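PDB 5XGA: osmolarity sensor protein EnvZ from Escherichia coli, which acts as a membrane-bound sensor histidine kinase of osmoregulation, phosphorylating the response regulator OmpR, and is represented here by its periplasmic domain. Local coordinates for residues A[49-57]-A[110-118]; A[79-90]-A[101-111]. All blocks are in the same frame, centred on the assembly; numbering follows the deposited sequence. Where two conformers were deposited one is given.

Contact 1 (A[49-57]-A[110-118]); sequences RELGISLYS and IWVRVPLTE. With CPS (3-[(3-cholamidopropyl)dimethylammonio]-1-propanesulfonate), chain B.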
loop_
_atom_site.group_PDB
_atom_site.type_symbol
_atom_site.label_atom_id
_atom_site.label_comp_id
_atom_site.label_asym_id
_atom_site.label_seq_id
_atom_site.Cartn_x
_atom_site.Cartn_y
_atom_site.Cartn_z
ATOM N N ARG A 49 1.540 -7.624 8.706
ATOM C CA ARG A 49 2.434 -7.240 9.795
ATOM C C ARG A 49 3.726 -6.600 9.314
ATOM O O ARG A 49 4.121 -5.542 9.806
ATOM C CB ARG A 49 2.744 -8.451 10.666
ATOM C CG ARG A 49 1.562 -8.925 11.464
ATOM C CD ARG A 49 1.970 -9.964 12.496
ATOM N NE ARG A 49 0.890 -10.913 12.742
ATOM C CZ ARG A 49 0.893 -12.172 12.315
ATOM N NH1 ARG A 49 1.933 -12.645 11.631
ATOM N NH2 ARG A 49 -0.140 -12.961 12.580
ATOM N N GLU A 50 4.390 -7.233 8.356
ATOM C CA GLU A 50 5.671 -6.736 7.866
ATOM C C GLU A 50 5.541 -5.346 7.227
ATOM O O GLU A 50 6.454 -4.529 7.319
ATOM C CB GLU A 50 6.273 -7.727 6.864
ATOM C CG GLU A 50 7.676 -7.369 6.396
ATOM C CD GLU A 50 8.696 -7.353 7.530
ATOM O OE1 GLU A 50 8.534 -8.128 8.498
ATOM O OE2 GLU A 50 9.659 -6.556 7.451
ATOM N N LEU A 51 4.409 -5.063 6.587
ATOM C CA LEU A 51 4.251 -3.734 6.008
ATOM C C LEU A 51 4.064 -2.670 7.079
ATOM O O LEU A 51 4.274 -1.490 6.819
ATOM C CB LEU A 51 3.077 -3.689 5.045
ATOM C CG LEU A 51 3.304 -4.312 3.678
ATOM C CD1 LEU A 51 1.972 -4.338 2.933
ATOM C CD2 LEU A 51 4.323 -3.518 2.907
ATOM N N GLY A 52 3.640 -3.077 8.271
ATOM C CA GLY A 52 3.340 -2.103 9.316
ATOM C C GLY A 52 2.135 -1.232 8.974
ATOM O O GLY A 52 2.092 -0.035 9.278
ATOM N N ILE A 53 1.140 -1.832 8.337
ATOM C CA ILE A 53 -0.073 -1.117 7.988
ATOM C C ILE A 53 -0.830 -0.691 9.239
ATOM O O ILE A 53 -1.048 -1.503 10.141
ATOM C CB ILE A 53 -0.994 -1.984 7.113
ATOM C CG1 ILE A 53 -0.457 -2.057 5.682
ATOM C CG2 ILE A 53 -2.454 -1.469 7.159
ATOM C CD1 ILE A 53 -1.074 -3.173 4.853
ATOM N N SER A 54 -1.213 0.583 9.285
ATOM C CA SER A 54 -2.219 1.053 10.230
ATOM C C SER A 54 -3.449 1.451 9.442
ATOM O O SER A 54 -3.321 1.978 8.333
ATOM C CB SER A 54 -1.717 2.252 11.048
ATOM O OG SER A 54 -0.624 1.881 11.870
ATOM N N LEU A 55 -4.628 1.206 10.012
ATOM C CA LEU A 55 -5.899 1.602 9.397
ATOM C C LEU A 55 -6.498 2.795 10.124
ATOM O O LEU A 55 -6.644 2.767 11.346
ATOM C CB LEU A 55 -6.899 0.449 9.413
ATOM C CG LEU A 55 -6.444 -0.859 8.778
ATOM C CD1 LEU A 55 -7.592 -1.873 8.803
ATOM C CD2 LEU A 55 -5.973 -0.616 7.347
ATOM N N TYR A 56 -6.854 3.825 9.362
ATOM C CA TYR A 56 -7.381 5.078 9.907
ATOM C C TYR A 56 -8.770 5.405 9.383
ATOM O O TYR A 56 -9.043 5.230 8.202
ATOM C CB TYR A 56 -6.462 6.240 9.554
ATOM C CG TYR A 56 -5.211 6.348 10.383
ATOM C CD1 TYR A 56 -4.190 5.412 10.267
ATOM C CD2 TYR A 56 -5.036 7.409 11.255
ATOM C CE1 TYR A 56 -3.031 5.526 11.018
ATOM C CE2 TYR A 56 -3.881 7.528 12.018
ATOM C CZ TYR A 56 -2.885 6.585 11.895
ATOM O OH TYR A 56 -1.729 6.715 12.651
ATOM N N SER A 57 -9.638 5.907 10.258
ATOM C CA SER A 57 -10.867 6.553 9.800
ATOM C C SER A 57 -10.494 7.841 9.088
ATOM O O SER A 57 -9.396 8.356 9.275
ATOM C CB SER A 57 -11.807 6.853 10.972
ATOM O OG SER A 57 -11.232 7.822 11.824
ATOM N N ILE A 110 -11.830 3.976 4.720
ATOM C CA ILE A 110 -10.598 3.630 5.444
ATOM C C ILE A 110 -9.363 4.179 4.724
ATOM O O ILE A 110 -9.208 3.992 3.512
ATOM C CB ILE A 110 -10.429 2.087 5.599
ATOM C CG1 ILE A 110 -11.560 1.493 6.435
ATOM C CG2 ILE A 110 -9.070 1.736 6.204
ATOM C CD1 ILE A 110 -11.693 2.127 7.810
ATOM N N TRP A 111 -8.487 4.851 5.464
ATOM C CA TRP A 111 -7.164 5.167 4.953
ATOM C C TRP A 111 -6.143 4.142 5.444
ATOM O O TRP A 111 -6.111 3.794 6.627
ATOM C CB TRP A 111 -6.733 6.569 5.379
ATOM C CG TRP A 111 -7.308 7.656 4.522
ATOM C CD1 TRP A 111 -8.414 8.410 4.787
ATOM C CD2 TRP A 111 -6.807 8.110 3.259
ATOM N NE1 TRP A 111 -8.628 9.313 3.771
ATOM C CE2 TRP A 111 -7.653 9.148 2.819
ATOM C CE3 TRP A 111 -5.720 7.741 2.455
ATOM C CZ2 TRP A 111 -7.457 9.812 1.610
ATOM C CZ3 TRP A 111 -5.520 8.411 1.260
ATOM C CH2 TRP A 111 -6.392 9.425 0.843
ATOM N N VAL A 112 -5.305 3.671 4.532
ATOM C CA VAL A 112 -4.225 2.746 4.871
ATOM C C VAL A 112 -2.928 3.533 5.017
ATOM O O VAL A 112 -2.504 4.207 4.074
ATOM C CB VAL A 112 -4.073 1.648 3.789
ATOM C CG1 VAL A 112 -2.818 0.841 3.999
ATOM C CG2 VAL A 112 -5.308 0.739 3.774
ATOM N N ARG A 113 -2.317 3.468 6.199
ATOM C CA ARG A 113 -1.070 4.187 6.443
ATOM C C ARG A 113 0.101 3.228 6.465
ATOM O O ARG A 113 0.124 2.294 7.262
ATOM C CB ARG A 113 -1.115 4.952 7.765
ATOM C CG ARG A 113 0.171 5.745 8.024
ATOM C CD ARG A 113 0.260 6.184 9.475
ATOM N NE ARG A 113 1.451 7.000 9.707
ATOM C CZ ARG A 113 2.619 6.522 10.132
ATOM N NH1 ARG A 113 2.766 5.230 10.386
ATOM N NH2 ARG A 113 3.645 7.349 10.313
ATOM N N VAL A 114 1.074 3.465 5.588
ATOM C CA VAL A 114 2.242 2.592 5.477
ATOM C C VAL A 114 3.520 3.417 5.378
ATOM O O VAL A 114 3.764 4.070 4.366
ATOM C CB VAL A 114 2.149 1.662 4.239
ATOM C CG1 VAL A 114 3.205 0.575 4.303
ATOM C CG2 VAL A 114 0.785 1.022 4.163
ATOM N N PRO A 115 4.333 3.399 6.438
ATOM C CA PRO A 115 5.651 4.044 6.417
ATOM C C PRO A 115 6.618 3.324 5.493
ATOM O O PRO A 115 6.648 2.087 5.473
ATOM C CB PRO A 115 6.122 3.935 7.872
ATOM C CG PRO A 115 5.464 2.695 8.363
ATOM C CD PRO A 115 4.082 2.713 7.716
ATOM N N LEU A 116 7.392 4.090 4.728
ATOM C CA LEU A 116 8.487 3.523 3.948
ATOM C C LEU A 116 9.609 3.128 4.908
ATOM O O LEU A 116 10.079 3.955 5.686
ATOM C CB LEU A 116 8.987 4.525 2.895
ATOM C CG LEU A 116 10.027 4.049 1.869
ATOM C CD1 LEU A 116 9.973 4.925 0.635
ATOM C CD2 LEU A 116 11.431 4.061 2.450
ATOM N N THR A 117 10.034 1.870 4.870
ATOM C CA THR A 117 11.073 1.419 5.791
ATOM C C THR A 117 12.165 0.635 5.089
ATOM O O THR A 117 12.019 0.247 3.933
ATOM C CB THR A 117 10.496 0.530 6.909
ATOM O OG1 THR A 117 9.978 -0.673 6.332
ATOM C CG2 THR A 117 9.376 1.246 7.641
ATOM N N GLU A 118 13.265 0.414 5.801
ATOM C CA GLU A 118 14.297 -0.498 5.340
ATOM C C GLU A 118 13.707 -1.857 5.020
ATOM O O GLU A 118 12.748 -2.301 5.651
ATOM C CB GLU A 118 15.396 -0.670 6.393
ATOM C CG GLU A 118 16.337 0.502 6.542
ATOM C CD GLU A 118 17.514 0.163 7.430
ATOM O OE1 GLU A 118 17.748 -1.047 7.661
ATOM O OE2 GLU A 118 18.196 1.100 7.896
HETATM C C1 CPS B . -6.532 -3.304 1.529
HETATM C C2 CPS B . -7.118 -3.684 2.869
HETATM C C3 CPS B . -7.961 -5.879 1.889
HETATM C C4 CPS B . -9.109 -6.854 1.771
HETATM C C5 CPS B . -9.645 -7.234 3.111
HETATM C C6 CPS B . -10.000 -5.968 3.844
HETATM C C7 CPS B . -10.733 -6.390 5.082
HETATM C C8 CPS B . -11.509 -7.584 4.574
HETATM C C9 CPS B . -11.008 -7.893 3.162
HETATM C C10 CPS B . -8.582 -8.084 3.796
HETATM C C11 CPS B . -6.046 -4.447 3.612
HETATM C C12 CPS B . -7.452 -2.397 0.734
HETATM C C13 CPS B . -7.717 -1.135 1.514
HETATM C C14 CPS B . -8.420 -1.512 2.809
HETATM C C15 CPS B . -7.539 -2.423 3.628
HETATM C C16 CPS B . -8.197 -2.721 4.965
HETATM C C17 CPS B . -9.294 -3.780 4.866
HETATM C C18 CPS B . -8.838 -5.018 4.067
HETATM C C19 CPS B . -8.294 -4.640 2.709
HETATM C C20 CPS B . -11.132 -9.395 2.827
HETATM C C21 CPS B . -10.442 -9.850 1.537
HETATM C C22 CPS B . -12.587 -9.852 2.837
HETATM C C23 CPS B . -12.842 -11.350 2.816
HETATM C C24 CPS B . -14.164 -11.660 3.508
HETATM C C25 CPS B . -15.317 -12.651 5.448
HETATM C C26 CPS B . -15.037 -13.305 6.815
HETATM C C27 CPS B . -16.285 -13.587 7.671
HETATM C C28 CPS B . -15.716 -15.796 8.365
HETATM C C29 CPS B . -14.851 -13.942 9.572
HETATM C C30 CPS B . -17.182 -14.355 9.754
HETATM N N1 CPS B . -14.113 -12.297 4.680
HETATM N N2 CPS B . -16.021 -14.444 8.845
HETATM O O1 CPS B . -15.243 -11.357 3.014
HETATM O O2 CPS B . -8.461 -0.232 0.697
HETATM O O3 CPS B . -10.498 -3.196 4.368
HETATM O O4 CPS B . -10.136 -6.217 1.057
HETATM O O HOH W 1 1.192 2.875 9.833
#

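Contact 2 (A[79-90]-A[101-111]); sequences MAQQLGGPTEVR and WLKTWLSPNIW. With CPS (3-[(3-cholamidopropyl)dimethylammonio]-1-propanesulfonate), chain B.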
loop_
_atom_site.group_PDB
_atom_site.type_symbol
_atom_site.label_atom_id
_atom_site.label_comp_id
_atom_site.label_asym_id
_atom_site.label_seq_id
_atom_site.Cartn_x
_atom_site.Cartn_y
_atom_site.Cartn_z
ATOM N N MET A 79 -0.495 2.183 -8.711
ATOM C CA MET A 79 -1.157 1.386 -7.685
ATOM C C MET A 79 -2.511 0.886 -8.196
ATOM O O MET A 79 -2.827 -0.296 -8.070
ATOM C CB MET A 79 -1.329 2.208 -6.403
ATOM C CG MET A 79 -2.087 1.492 -5.281
ATOM S SD MET A 79 -1.108 0.200 -4.470
ATOM C CE MET A 79 0.267 1.169 -3.804
ATOM N N ALA A 80 -3.295 1.776 -8.794
ATOM C CA ALA A 80 -4.625 1.391 -9.303
ATOM C C ALA A 80 -4.540 0.219 -10.282
ATOM O O ALA A 80 -5.342 -0.722 -10.224
ATOM C CB ALA A 80 -5.311 2.583 -9.979
ATOM N N GLN A 81 -3.574 0.292 -11.186
ATOM C CA GLN A 81 -3.385 -0.752 -12.189
ATOM C C GLN A 81 -3.038 -2.102 -11.571
ATOM O O GLN A 81 -3.488 -3.133 -12.055
ATOM C CB GLN A 81 -2.292 -0.346 -13.175
ATOM C CG GLN A 81 -2.639 -0.622 -14.621
ATOM C CD GLN A 81 -2.119 0.459 -15.543
ATOM O OE1 GLN A 81 -1.202 1.206 -15.188
ATOM N NE2 GLN A 81 -2.709 0.560 -16.731
ATOM N N GLN A 82 -2.233 -2.107 -10.513
ATOM C CA GLN A 82 -1.833 -3.361 -9.877
ATOM C C GLN A 82 -2.944 -3.929 -9.016
ATOM O O GLN A 82 -3.166 -5.137 -8.987
ATOM C CB GLN A 82 -0.576 -3.164 -9.023
ATOM C CG GLN A 82 0.695 -3.006 -9.816
ATOM C CD GLN A 82 1.035 -4.246 -10.617
ATOM O OE1 GLN A 82 1.216 -5.340 -10.065
ATOM N NE2 GLN A 82 1.119 -4.081 -11.932
ATOM N N LEU A 83 -3.638 -3.061 -8.292
ATOM C CA LEU A 83 -4.713 -3.524 -7.415
ATOM C C LEU A 83 -5.970 -3.820 -8.203
ATOM O O LEU A 83 -6.867 -4.506 -7.712
ATOM C CB LEU A 83 -5.033 -2.493 -6.328
ATOM C CG LEU A 83 -3.877 -2.107 -5.399
ATOM C CD1 LEU A 83 -4.402 -1.341 -4.189
ATOM C CD2 LEU A 83 -3.078 -3.336 -4.968
ATOM N N GLY A 84 -6.049 -3.266 -9.410
ATOM C CA GLY A 84 -7.167 -3.531 -10.306
ATOM C C GLY A 84 -8.456 -2.794 -9.994
ATOM O O GLY A 84 -9.548 -3.306 -10.249
ATOM N N GLY A 85 -8.336 -1.588 -9.452
ATOM C CA GLY A 85 -9.492 -0.767 -9.132
ATOM C C GLY A 85 -9.059 0.644 -8.780
ATOM O O GLY A 85 -7.871 0.874 -8.555
ATOM N N PRO A 86 -10.013 1.599 -8.743
ATOM C CA PRO A 86 -9.690 3.006 -8.475
ATOM C C PRO A 86 -9.004 3.195 -7.134
ATOM O O PRO A 86 -9.498 2.745 -6.090
ATOM C CB PRO A 86 -11.060 3.692 -8.486
ATOM C CG PRO A 86 -11.886 2.835 -9.394
ATOM C CD PRO A 86 -11.430 1.426 -9.105
ATOM N N THR A 87 -7.883 3.900 -7.162
ATOM C CA THR A 87 -7.071 4.057 -5.971
ATOM C C THR A 87 -6.553 5.479 -5.843
ATOM O O THR A 87 -6.397 6.188 -6.840
ATOM C CB THR A 87 -5.894 3.064 -5.994
ATOM O OG1 THR A 87 -6.402 1.737 -6.185
ATOM C CG2 THR A 87 -5.108 3.125 -4.703
ATOM N N GLU A 88 -6.297 5.898 -4.608
ATOM C CA GLU A 88 -5.631 7.159 -4.349
ATOM C C GLU A 88 -4.371 6.886 -3.517
ATOM O O GLU A 88 -4.444 6.211 -2.502
ATOM C CB GLU A 88 -6.567 8.125 -3.616
ATOM C CG GLU A 88 -5.889 9.303 -2.924
ATOM C CD GLU A 88 -5.449 10.382 -3.877
ATOM O OE1 GLU A 88 -4.857 10.036 -4.917
ATOM O OE2 GLU A 88 -5.685 11.576 -3.584
ATOM N N VAL A 89 -3.228 7.393 -3.968
ATOM C CA VAL A 89 -2.003 7.332 -3.187
ATOM C C VAL A 89 -1.556 8.752 -2.875
ATOM O O VAL A 89 -1.373 9.567 -3.778
ATOM C CB VAL A 89 -0.870 6.585 -3.927
ATOM C CG1 VAL A 89 0.464 6.773 -3.202
ATOM C CG2 VAL A 89 -1.223 5.080 -4.106
ATOM N N ARG A 90 -1.386 9.045 -1.593
ATOM C CA ARG A 90 -0.827 10.328 -1.180
ATOM C C ARG A 90 0.444 10.080 -0.392
ATOM O O ARG A 90 0.565 9.050 0.287
ATOM C CB ARG A 90 -1.835 11.118 -0.347
ATOM C CG ARG A 90 -3.100 11.474 -1.096
ATOM C CD ARG A 90 -3.903 12.535 -0.365
ATOM N NE ARG A 90 -5.282 12.522 -0.834
ATOM C CZ ARG A 90 -6.309 12.995 -0.142
ATOM N NH1 ARG A 90 -6.104 13.532 1.054
ATOM N NH2 ARG A 90 -7.536 12.924 -0.642
ATOM N N TRP A 101 0.019 7.102 2.156
ATOM C CA TRP A 101 -1.381 7.035 2.538
ATOM C C TRP A 101 -2.153 6.521 1.325
ATOM O O TRP A 101 -2.022 7.071 0.239
ATOM C CB TRP A 101 -1.900 8.408 2.978
ATOM C CG TRP A 101 -1.335 8.865 4.290
ATOM C CD1 TRP A 101 -0.173 9.558 4.495
ATOM C CD2 TRP A 101 -1.914 8.659 5.582
ATOM N NE1 TRP A 101 0.010 9.785 5.840
ATOM C CE2 TRP A 101 -1.052 9.247 6.527
ATOM C CE3 TRP A 101 -3.084 8.032 6.030
ATOM C CZ2 TRP A 101 -1.322 9.227 7.895
ATOM C CZ3 TRP A 101 -3.353 8.012 7.385
ATOM C CH2 TRP A 101 -2.474 8.604 8.305
ATOM N N LEU A 102 -2.935 5.465 1.530
ATOM C CA LEU A 102 -3.574 4.725 0.450
ATOM C C LEU A 102 -5.057 4.554 0.748
ATOM O O LEU A 102 -5.430 4.176 1.860
ATOM C CB LEU A 102 -2.901 3.349 0.281
ATOM C CG LEU A 102 -3.597 2.316 -0.595
ATOM C CD1 LEU A 102 -3.520 2.709 -2.067
ATOM C CD2 LEU A 102 -3.019 0.934 -0.383
ATOM N N LYS A 103 -5.899 4.854 -0.241
ATOM C CA LYS A 103 -7.318 4.559 -0.161
ATOM C C LYS A 103 -7.736 3.857 -1.453
ATOM O O LYS A 103 -7.268 4.221 -2.533
ATOM C CB LYS A 103 -8.137 5.844 0.066
ATOM C CG LYS A 103 -9.637 5.590 0.179
ATOM C CD LYS A 103 -10.410 6.820 0.635
ATOM C CE LYS A 103 -10.465 6.913 2.166
ATOM N NZ LYS A 103 -11.419 7.979 2.599
ATOM N N THR A 104 -8.583 2.835 -1.344
ATOM C CA THR A 104 -9.034 2.106 -2.535
ATOM C C THR A 104 -10.535 2.019 -2.610
ATOM O O THR A 104 -11.233 2.276 -1.630
ATOM C CB THR A 104 -8.512 0.653 -2.602
ATOM O OG1 THR A 104 -9.347 -0.194 -1.795
ATOM C CG2 THR A 104 -7.035 0.556 -2.171
ATOM N N TRP A 105 -11.018 1.609 -3.778
ATOM C CA TRP A 105 -12.451 1.560 -4.032
ATOM C C TRP A 105 -13.117 0.519 -3.143
ATOM O O TRP A 105 -14.322 0.591 -2.897
ATOM C CB TRP A 105 -12.726 1.254 -5.508
ATOM C CG TRP A 105 -12.524 -0.198 -5.876
ATOM C CD1 TRP A 105 -13.501 -1.118 -6.133
ATOM C CD2 TRP A 105 -11.276 -0.891 -6.022
ATOM N NE1 TRP A 105 -12.940 -2.338 -6.436
ATOM C CE2 TRP A 105 -11.576 -2.227 -6.373
ATOM C CE3 TRP A 105 -9.935 -0.515 -5.888
ATOM C CZ2 TRP A 105 -10.585 -3.190 -6.590
ATOM C CZ3 TRP A 105 -8.950 -1.469 -6.107
ATOM C CH2 TRP A 105 -9.281 -2.792 -6.456
ATOM N N LEU A 106 -12.315 -0.435 -2.664
ATOM C CA LEU A 106 -12.779 -1.541 -1.820
ATOM C C LEU A 106 -13.200 -1.100 -0.419
ATOM O O LEU A 106 -14.093 -1.696 0.183
ATOM C CB LEU A 106 -11.685 -2.611 -1.695
ATOM C CG LEU A 106 -11.238 -3.414 -2.916
ATOM C CD1 LEU A 106 -9.927 -4.132 -2.616
ATOM C CD2 LEU A 106 -12.302 -4.414 -3.352
ATOM N N SER A 107 -12.550 -0.071 0.110
ATOM C CA SER A 107 -12.868 0.423 1.449
ATOM C C SER A 107 -12.790 1.927 1.487
ATOM O O SER A 107 -11.839 2.490 2.026
ATOM C CB SER A 107 -11.915 -0.167 2.490
ATOM O OG SER A 107 -11.949 -1.578 2.467
ATOM N N PRO A 108 -13.797 2.588 0.911
ATOM C CA PRO A 108 -13.795 4.035 0.685
ATOM C C PRO A 108 -13.728 4.873 1.955
ATOM O O PRO A 108 -13.390 6.055 1.873
ATOM C CB PRO A 108 -15.127 4.273 -0.045
ATOM C CG PRO A 108 -15.955 3.087 0.249
ATOM C CD PRO A 108 -15.011 1.945 0.382
ATOM N N ASN A 109 -14.040 4.280 3.106
ATOM C CA ASN A 109 -14.006 5.034 4.362
ATOM C C ASN A 109 -12.812 4.694 5.265
ATOM O O ASN A 109 -12.793 5.087 6.430
ATOM C CB ASN A 109 -15.306 4.820 5.140
ATOM C CG ASN A 109 -16.517 5.380 4.418
ATOM O OD1 ASN A 109 -16.518 6.530 3.965
ATOM N ND2 ASN A 109 -17.554 4.562 4.294
ATOM N N ILE A 110 -11.830 3.976 4.720
ATOM C CA ILE A 110 -10.598 3.630 5.444
ATOM C C ILE A 110 -9.363 4.179 4.724
ATOM O O ILE A 110 -9.208 3.992 3.512
ATOM C CB ILE A 110 -10.429 2.087 5.599
ATOM C CG1 ILE A 110 -11.560 1.493 6.435
ATOM C CG2 ILE A 110 -9.070 1.736 6.204
ATOM C CD1 ILE A 110 -11.693 2.127 7.810
ATOM N N TRP A 111 -8.487 4.851 5.464
ATOM C CA TRP A 111 -7.164 5.167 4.953
ATOM C C TRP A 111 -6.143 4.142 5.444
ATOM O O TRP A 111 -6.111 3.794 6.627
ATOM C CB TRP A 111 -6.733 6.569 5.379
ATOM C CG TRP A 111 -7.308 7.656 4.522
ATOM C CD1 TRP A 111 -8.414 8.410 4.787
ATOM C CD2 TRP A 111 -6.807 8.110 3.259
ATOM N NE1 TRP A 111 -8.628 9.313 3.771
ATOM C CE2 TRP A 111 -7.653 9.148 2.819
ATOM C CE3 TRP A 111 -5.720 7.741 2.455
ATOM C CZ2 TRP A 111 -7.457 9.812 1.610
ATOM C CZ3 TRP A 111 -5.520 8.411 1.260
ATOM C CH2 TRP A 111 -6.392 9.425 0.843
HETATM C C1 CPS B . -6.532 -3.304 1.529
HETATM C C2 CPS B . -7.118 -3.684 2.869
HETATM C C3 CPS B . -7.961 -5.879 1.889
HETATM C C4 CPS B . -9.109 -6.854 1.771
HETATM C C5 CPS B . -9.645 -7.234 3.111
HETATM C C6 CPS B . -10.000 -5.968 3.844
HETATM C C7 CPS B . -10.733 -6.390 5.082
HETATM C C8 CPS B . -11.509 -7.584 4.574
HETATM C C9 CPS B . -11.008 -7.893 3.162
HETATM C C10 CPS B . -8.582 -8.084 3.796
HETATM C C11 CPS B . -6.046 -4.447 3.612
HETATM C C12 CPS B . -7.452 -2.397 0.734
HETATM C C13 CPS B . -7.717 -1.135 1.514
HETATM C C14 CPS B . -8.420 -1.512 2.809
HETATM C C15 CPS B . -7.539 -2.423 3.628
HETATM C C16 CPS B . -8.197 -2.721 4.965
HETATM C C17 CPS B . -9.294 -3.780 4.866
HETATM C C18 CPS B . -8.838 -5.018 4.067
HETATM C C19 CPS B . -8.294 -4.640 2.709
HETATM C C20 CPS B . -11.132 -9.395 2.827
HETATM C C21 CPS B . -10.442 -9.850 1.537
HETATM C C22 CPS B . -12.587 -9.852 2.837
HETATM C C23 CPS B . -12.842 -11.350 2.816
HETATM C C24 CPS B . -14.164 -11.660 3.508
HETATM C C25 CPS B . -15.317 -12.651 5.448
HETATM C C26 CPS B . -15.037 -13.305 6.815
HETATM C C27 CPS B . -16.285 -13.587 7.671
HETATM C C28 CPS B . -15.716 -15.796 8.365
HETATM C C29 CPS B . -14.851 -13.942 9.572
HETATM C C30 CPS B . -17.182 -14.355 9.754
HETATM N N1 CPS B . -14.113 -12.297 4.680
HETATM N N2 CPS B . -16.021 -14.444 8.845
HETATM O O1 CPS B . -15.243 -11.357 3.014
HETATM O O2 CPS B . -8.461 -0.232 0.697
HETATM O O3 CPS B . -10.498 -3.196 4.368
HETATM O O4 CPS B . -10.136 -6.217 1.057
#

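Contact 1 (A[49-57]-A[110-118])
Strand 54-57 is an outermost strand of the antiparallel sheet, and S54 and Y56 form hydrogen-bonded pairs with R113 and W111 of strand 110-115. S54 N gives to R113 O at 3.0 Å, and R113 N gives back to S54 O at 2.8 Å. Y56 and W111 exchange bonds in the same way. All four bonds are close to straight.

L55 and V112 are the non-hydrogen-bonded pair in between. Their side chains lie alongside each other, with L55 CD2 3.9 Å from V112 CG2. Both methyls also touch the steroid part of a bound CHAPS: V112 CG2 is 3.8 Å from CPS C13. V112 CG1 is anti to the backbone N (chi1 170°), which turns this second methyl to I53 CG2. I53 CG1 then meets V114 CG2 at 3.7 Å. Helix 10-24 packs on I53 and V114 through L24 and F13.

The other face carries Y56 and R113, which run side by side. The R113 chain is extended, with CG opposite the backbone N (chi1 -178°), and this brings CD to 3.7 Å from Y56 CE1. The guanidinium is turned 43° from the phenol ring. R113 NH1 gives to a water lying in the guanidinium plane, at 2.9 Å. This water donates to G52 O and R113 O and is also hydrogen-bonded to S54 OG. G52 ends helix 41-51 in a Schellman motif.

The two faces therefore differ in chemistry. One is aliphatic and accepts a steroid; the other mixes aromatic and charged groups, and a four-bonded water is likely to steady its arginine.

Contact 2 (A[79-90]-A[101-111])
W101 and R90 form a hydrogen-bonded antiparallel pair of the hairpin 87-92/99-104, with W101 N to R90 O and R90 N to W101 O both at 2.8 Å. L102 CD1 turns to the helix and the opposing strand, meeting M79 CG at 3.7 Å and V89 CG2 at 3.9 Å. K103 pairs through its backbone with E88; its NZ gives to P108 O and also bonds N58.

T104 CG2 touches L83 CD1 at 3.8 Å. T104 OG1 is 2.6 Å from CPS O2, a hydrogen bond, and accepts from L106 N in an ST turn. W105 has CG between its backbone N and carbonyl carbon (chi1 77°), which lays the indole against the loop 84-86. P86 CD lies over one ring face and L106 CG over the other. L83 CB meets W105 CZ3. Replacing W105 by an alanine would probably leave P86 and L106 without the flat surface between them and open a gap beside L83. S107 OG bonds CPS O3 at 2.9 Å.

W111 CH2 lies over the centre of the R90 guanidinium, with the planes 62° apart. R90 NE is salt-bridged to E88 OE2 at 2.9 Å, and H71 also bonds that oxygen.

Helix 73-83 thus packs on the L102 and T104 face, and M79 reaches on to helix 10-24. On the other face, W101 and W111 rest on helix 58-64.

Contacts 1 and 2 are both partly buried and belong to one antiparallel sheet. They share strand 110-115, which lies between strands 54-57 and 99-104. A probable hydrogen bond from V112 N to L102 O joins them, and W101 packs on both Y56 and R113. Contact 1 adds an outermost strand; contact 2 is the inner hairpin with its preceding helix and the loop beyond it. Both reach the same CHAPS molecule, but differently: contact 1 offers aliphatic methyls, while contact 2 offers hydroxyls. On the opposite face, contact 1 holds its arginine by water, whereas contact 2 uses a salt bridge and a tryptophan.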